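Local coordinates for protein kinase (PDB 3PY9) that probably senses muropeptides through its extracellular PASTA region and relays the signal across the membrane as a serine/threonine kinase, at residues A[219-224]-A[273-278]; A[234-239]-A[250-255]. All coordinates share one frame; numbering follows the deposited sequence.

Interaction 1 (A[219-224]-A[273-278]); sequences ESVDVP and ASYIVK
Y275 spans most of the gap between strands 219-223 and 273-278, which run in nearly the same direction at 16° with their axes 9.7 Å apart, too far for backbone pairing. Its chi1 of 68° sets the ring between its own backbone N and carbonyl carbon, and from there the phenol reaches over to the other strand. E219 and V221 meet it obliquely: E219 CB lies 3.9 Å from Y275 CE1, and V221 CB is 3.9 Å from Y275 OH. At the far end of the ring a single water lies between the polar groups. The water donates to S220 O at 2.7 Å and, more loosely, to E219 OE1 at 3.2 Å; its link to Y275 OH is modelled too short to be trusted in detail. E219 OE1 also forms a salt bridge with K287. Two residues on, V277 divides its methyls between two valines. V277 CG2 meets V221 CG1 tip to tip at 4.0 Å, while V277 CG1 touches V223 CG2, also at 4.0 Å, in an oblique crossing. I263 of strand 259-265, the antiparallel partner of 217-223, touches both V221 and Y275. Inward-facing side chains from two separate sheets meet here as in a beta sandwich, consistent with the E-set-like C-terminal domain.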
loop_
_atom_site.group_PDB
_atom_site.type_symbol
_atom_site.label_atom_id
_atom_site.label_comp_id
_atom_site.label_asym_id
_atom_site.label_seq_id
_atom_site.Cartn_x
_atom_site.Cartn_y
_atom_site.Cartn_z
ATOM N N GLU A 219 -7.749 -45.197 19.869
ATOM C CA GLU A 219 -8.647 -45.562 18.794
ATOM C C GLU A 219 -7.837 -46.289 17.733
ATOM O O GLU A 219 -6.715 -45.895 17.422
ATOM C CB GLU A 219 -9.312 -44.316 18.212
ATOM C CG GLU A 219 -10.328 -43.666 19.146
ATOM C CD GLU A 219 -11.670 -44.401 19.215
ATOM O OE1 GLU A 219 -12.012 -45.174 18.290
ATOM O OE2 GLU A 219 -12.403 -44.187 20.200
ATOM N N SER A 220 -8.397 -47.370 17.207
ATOM C CA SER A 220 -7.777 -48.090 16.105
ATOM C C SER A 220 -8.523 -47.848 14.802
ATOM O O SER A 220 -9.758 -47.874 14.768
ATOM C CB SER A 220 -7.728 -49.585 16.403
ATOM O OG SER A 220 -6.613 -49.879 17.212
ATOM N N VAL A 221 -7.761 -47.609 13.737
ATOM C CA VAL A 221 -8.315 -47.508 12.382
ATOM C C VAL A 221 -7.472 -48.340 11.403
ATOM O O VAL A 221 -6.238 -48.275 11.429
ATOM C CB VAL A 221 -8.459 -46.004 11.902
ATOM C CG1 VAL A 221 -7.127 -45.279 11.931
ATOM C CG2 VAL A 221 -9.073 -45.924 10.523
ATOM N N ASP A 222 -8.145 -49.137 10.574
ATOM C CA ASP A 222 -7.494 -49.851 9.485
ATOM C C ASP A 222 -7.381 -48.929 8.268
ATOM O O ASP A 222 -8.398 -48.552 7.667
ATOM C CB ASP A 222 -8.307 -51.081 9.073
ATOM C CG ASP A 222 -8.221 -52.213 10.060
ATOM O OD1 ASP A 222 -7.127 -52.464 10.616
ATOM O OD2 ASP A 222 -9.267 -52.870 10.262
ATOM N N VAL A 223 -6.153 -48.590 7.893
ATOM C CA VAL A 223 -5.909 -47.752 6.708
ATOM C C VAL A 223 -5.568 -48.658 5.539
ATOM O O VAL A 223 -4.589 -49.372 5.614
ATOM C CB VAL A 223 -4.721 -46.793 6.934
ATOM C CG1 VAL A 223 -4.446 -45.948 5.676
ATOM C CG2 VAL A 223 -4.967 -45.926 8.160
ATOM N N PRO A 224 -6.372 -48.632 4.454
ATOM C CA PRO A 224 -6.068 -49.396 3.253
ATOM C C PRO A 224 -5.014 -48.707 2.369
ATOM O O PRO A 224 -4.947 -47.466 2.293
ATOM C CB PRO A 224 -7.412 -49.426 2.537
ATOM C CG PRO A 224 -8.023 -48.136 2.879
ATOM C CD PRO A 224 -7.638 -47.890 4.307
ATOM N N ALA A 273 -13.019 -35.117 21.263
ATOM C CA ALA A 273 -11.811 -35.124 20.448
ATOM C C ALA A 273 -12.142 -35.790 19.115
ATOM O O ALA A 273 -13.163 -36.461 18.994
ATOM C CB ALA A 273 -10.694 -35.861 21.151
ATOM N N SER A 274 -11.290 -35.588 18.117
ATOM C CA SER A 274 -11.484 -36.184 16.808
ATOM C C SER A 274 -10.145 -36.465 16.100
ATOM O O SER A 274 -9.106 -35.852 16.421
ATOM C CB SER A 274 -12.394 -35.294 15.944
ATOM O OG SER A 274 -11.858 -33.993 15.734
ATOM N N TYR A 275 -10.174 -37.412 15.159
ATOM C CA TYR A 275 -9.045 -37.632 14.261
ATOM C C TYR A 275 -9.459 -37.633 12.800
ATOM O O TYR A 275 -10.576 -38.054 12.457
ATOM C CB TYR A 275 -8.302 -38.921 14.594
ATOM C CG TYR A 275 -9.068 -40.200 14.340
ATOM C CD1 TYR A 275 -9.632 -40.902 15.397
ATOM C CD2 TYR A 275 -9.207 -40.726 13.041
ATOM C CE1 TYR A 275 -10.327 -42.088 15.183
ATOM C CE2 TYR A 275 -9.906 -41.895 12.812
ATOM C CZ TYR A 275 -10.459 -42.580 13.895
ATOM O OH TYR A 275 -11.154 -43.754 13.704
ATOM N N ILE A 276 -8.567 -37.131 11.957
ATOM C CA ILE A 276 -8.666 -37.309 10.519
ATOM C C ILE A 276 -7.426 -38.052 10.083
ATOM O O ILE A 276 -6.329 -37.726 10.519
ATOM C CB ILE A 276 -8.650 -35.975 9.736
ATOM C CG1 ILE A 276 -9.545 -34.913 10.389
ATOM C CG2 ILE A 276 -8.970 -36.215 8.277
ATOM C CD1 ILE A 276 -10.973 -34.975 9.985
ATOM N N VAL A 277 -7.610 -39.031 9.203
ATOM C CA VAL A 277 -6.512 -39.747 8.569
ATOM C C VAL A 277 -6.615 -39.521 7.066
ATOM O O VAL A 277 -7.580 -39.962 6.440
ATOM C CB VAL A 277 -6.597 -41.267 8.812
ATOM C CG1 VAL A 277 -5.462 -41.977 8.093
ATOM C CG2 VAL A 277 -6.592 -41.613 10.308
ATOM N N LYS A 278 -5.603 -38.871 6.502
ATOM C CA LYS A 278 -5.461 -38.681 5.055
ATOM C C LYS A 278 -4.362 -39.562 4.460
ATOM O O LYS A 278 -3.386 -39.889 5.147
ATOM C CB LYS A 278 -5.144 -37.222 4.745
ATOM C CG LYS A 278 -6.172 -36.245 5.284
ATOM C CD LYS A 278 -5.885 -34.855 4.769
ATOM C CE LYS A 278 -6.828 -33.837 5.350
ATOM N NZ LYS A 278 -6.366 -32.491 4.933
HETATM O O HOH W 1 -11.158 -45.625 15.262
#

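Interaction 2 (A[234-239]-A[250-255])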
loop_
_atom_site.group_PDB
_atom_site.type_symbol
_atom_site.label_atom_id
_atom_site.label_comp_id
_atom_site.label_asym_id
_atom_site.label_seq_id
_atom_site.Cartn_x
_atom_site.Cartn_y
_atom_site.Cartn_z
ATOM N N LYS A 234 1.713 -41.781 1.494
ATOM C CA LYS A 234 1.968 -41.095 2.736
ATOM C C LYS A 234 0.683 -40.901 3.543
ATOM O O LYS A 234 -0.329 -40.410 3.041
ATOM C CB LYS A 234 2.603 -39.743 2.454
ATOM C CG LYS A 234 3.405 -39.182 3.630
ATOM C CD LYS A 234 3.755 -37.690 3.429
ATOM C CE LYS A 234 3.745 -37.263 1.958
ATOM N NZ LYS A 234 4.638 -38.106 1.109
ATOM N N VAL A 235 0.744 -41.290 4.806
ATOM C CA VAL A 235 -0.390 -41.152 5.694
ATOM C C VAL A 235 -0.104 -39.990 6.626
ATOM O O VAL A 235 1.006 -39.861 7.138
ATOM C CB VAL A 235 -0.656 -42.451 6.485
ATOM C CG1 VAL A 235 -1.890 -42.323 7.362
ATOM C CG2 VAL A 235 -0.799 -43.606 5.526
ATOM N N LYS A 236 -1.108 -39.138 6.809
ATOM C CA LYS A 236 -1.035 -38.053 7.771
ATOM C C LYS A 236 -2.275 -38.103 8.646
ATOM O O LYS A 236 -3.415 -38.103 8.148
ATOM C CB LYS A 236 -0.903 -36.698 7.064
ATOM C CG LYS A 236 0.456 -36.473 6.422
ATOM C CD LYS A 236 0.560 -35.105 5.788
ATOM C CE LYS A 236 1.642 -35.097 4.712
ATOM N NZ LYS A 236 1.136 -35.726 3.443
ATOM N N VAL A 237 -2.029 -38.169 9.949
ATOM C CA VAL A 237 -3.053 -38.249 10.965
ATOM C C VAL A 237 -3.094 -36.900 11.691
ATOM O O VAL A 237 -2.073 -36.411 12.206
ATOM C CB VAL A 237 -2.755 -39.394 11.959
ATOM C CG1 VAL A 237 -3.947 -39.650 12.881
ATOM C CG2 VAL A 237 -2.375 -40.681 11.211
ATOM N N TYR A 238 -4.271 -36.288 11.700
ATOM C CA TYR A 238 -4.476 -35.001 12.371
ATOM C C TYR A 238 -5.432 -35.243 13.514
ATOM O O TYR A 238 -6.460 -35.891 13.333
ATOM C CB TYR A 238 -5.047 -33.941 11.419
ATOM C CG TYR A 238 -4.280 -33.768 10.130
ATOM C CD1 TYR A 238 -3.378 -32.718 9.961
ATOM C CD2 TYR A 238 -4.458 -34.662 9.066
ATOM C CE1 TYR A 238 -2.670 -32.561 8.753
ATOM C CE2 TYR A 238 -3.761 -34.521 7.871
ATOM C CZ TYR A 238 -2.869 -33.470 7.713
ATOM O OH TYR A 238 -2.193 -33.342 6.509
ATOM N N ILE A 239 -5.072 -34.735 14.687
ATOM C CA ILE A 239 -5.840 -34.954 15.916
ATOM C C ILE A 239 -6.315 -33.622 16.491
ATOM O O ILE A 239 -5.568 -32.649 16.488
ATOM C CB ILE A 239 -5.000 -35.763 16.969
ATOM C CG1 ILE A 239 -5.127 -37.255 16.722
ATOM C CG2 ILE A 239 -5.449 -35.519 18.383
ATOM C CD1 ILE A 239 -4.140 -37.790 15.725
ATOM N N LYS A 250 -0.382 -35.023 13.669
ATOM C CA LYS A 250 0.129 -35.723 14.833
ATOM C C LYS A 250 0.881 -36.999 14.423
ATOM O O LYS A 250 1.622 -37.578 15.227
ATOM C CB LYS A 250 -1.029 -36.080 15.759
ATOM C CG LYS A 250 -0.625 -36.566 17.141
ATOM C CD LYS A 250 -0.444 -35.402 18.107
ATOM C CE LYS A 250 -0.222 -35.877 19.556
ATOM N NZ LYS A 250 -1.482 -36.302 20.234
ATOM N N GLY A 251 0.696 -37.423 13.173
ATOM C CA GLY A 251 1.299 -38.657 12.639
ATOM C C GLY A 251 1.664 -38.505 11.176
ATOM O O GLY A 251 0.937 -37.865 10.419
ATOM N N SER A 252 2.801 -39.086 10.784
ATOM C CA SER A 252 3.330 -38.985 9.414
ATOM C C SER A 252 4.210 -40.195 9.096
ATOM O O SER A 252 5.281 -40.366 9.687
ATOM C CB SER A 252 4.128 -37.690 9.235
ATOM O OG SER A 252 4.518 -37.488 7.875
ATOM N N PHE A 253 3.755 -41.034 8.167
ATOM C CA PHE A 253 4.447 -42.278 7.839
ATOM C C PHE A 253 4.008 -42.815 6.487
ATOM O O PHE A 253 2.901 -42.529 6.025
ATOM C CB PHE A 253 4.229 -43.331 8.931
ATOM C CG PHE A 253 2.785 -43.621 9.236
ATOM C CD1 PHE A 253 2.057 -42.797 10.102
ATOM C CD2 PHE A 253 2.156 -44.728 8.681
ATOM C CE1 PHE A 253 0.720 -43.060 10.395
ATOM C CE2 PHE A 253 0.814 -44.995 8.968
ATOM C CZ PHE A 253 0.101 -44.149 9.828
ATOM N N ASP A 254 4.880 -43.601 5.862
ATOM C CA ASP A 254 4.577 -44.250 4.593
ATOM C C ASP A 254 3.949 -45.615 4.805
ATOM O O ASP A 254 4.228 -46.317 5.791
ATOM C CB ASP A 254 5.842 -44.414 3.756
ATOM C CG ASP A 254 6.384 -43.093 3.256
ATOM O OD1 ASP A 254 5.581 -42.165 3.111
ATOM O OD2 ASP A 254 7.599 -43.003 2.977
ATOM N N ILE A 255 3.132 -45.988 3.832
ATOM C CA ILE A 255 2.342 -47.201 3.843
ATOM C C ILE A 255 2.616 -47.874 2.495
ATOM O O ILE A 255 2.770 -47.182 1.483
ATOM C CB ILE A 255 0.851 -46.785 4.044
ATOM C CG1 ILE A 255 0.578 -46.494 5.521
ATOM C CG2 ILE A 255 -0.138 -47.772 3.510
ATOM C CD1 ILE A 255 1.115 -47.490 6.459
#
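With chi1 at 55°, F253 swings its ring back across V235, whose CG1 stands anti to the backbone N (chi1 -177°). V235 CB consequently sits over one ring face, 4.0 Å from the F253 centroid in a CH-pi contact, while V235 CG1 lies 3.7 Å from F253 CZ near the rim. V237 CG2 adds an oblique touch on F253 CE1, and I261 of strand 259-265 also packs on this phenylalanine. The two backbones pair in antiparallel fashion. V235 N donates to F253 O at 2.8 Å, almost straight at 169°, and F253 N returns a longer bond to V235 O. V237 N bonds to G251 O at 3.0 Å, and G251 N to V237 O. V237 O also takes a weak bond from K250 N. K250 CB rests 3.6 Å from I239 CD1, the start of the lysine chain lying against the tip of the isoleucine. On the other face of the sheet, K234 CG passes D254 OD1 at 3.7 Å, the lysine's charged end remaining apart from the carboxylate. K250 and G251 both opposite V237 form a classic beta bulge, in an antiparallel strand pair of the C-terminal PASTA-like domain.

Overall arrangement
Strand 233-241 joins the two contacts, whose centres lie 9 Å apart: it pairs with 251-255 on one side in interaction 2 and with 272-279 on the other. Backbone bonds carry the second pairing, Y238 N lying 2.8 Å from I276 O and K278 N 2.8 Å from K236 O. V235 bridges the two contacts: its CG1 lies 3.7 Å from V277 CG1, while the same valine packs against F253. A continuous run of apolar contacts thus leads from F253 through V235 and V277 to V221 and V223 of the facing sheet. Both contacts sit within the C-terminal domain; a bound europium ion lies about 14 Å from the I255 side chain, too far to take part in either contact.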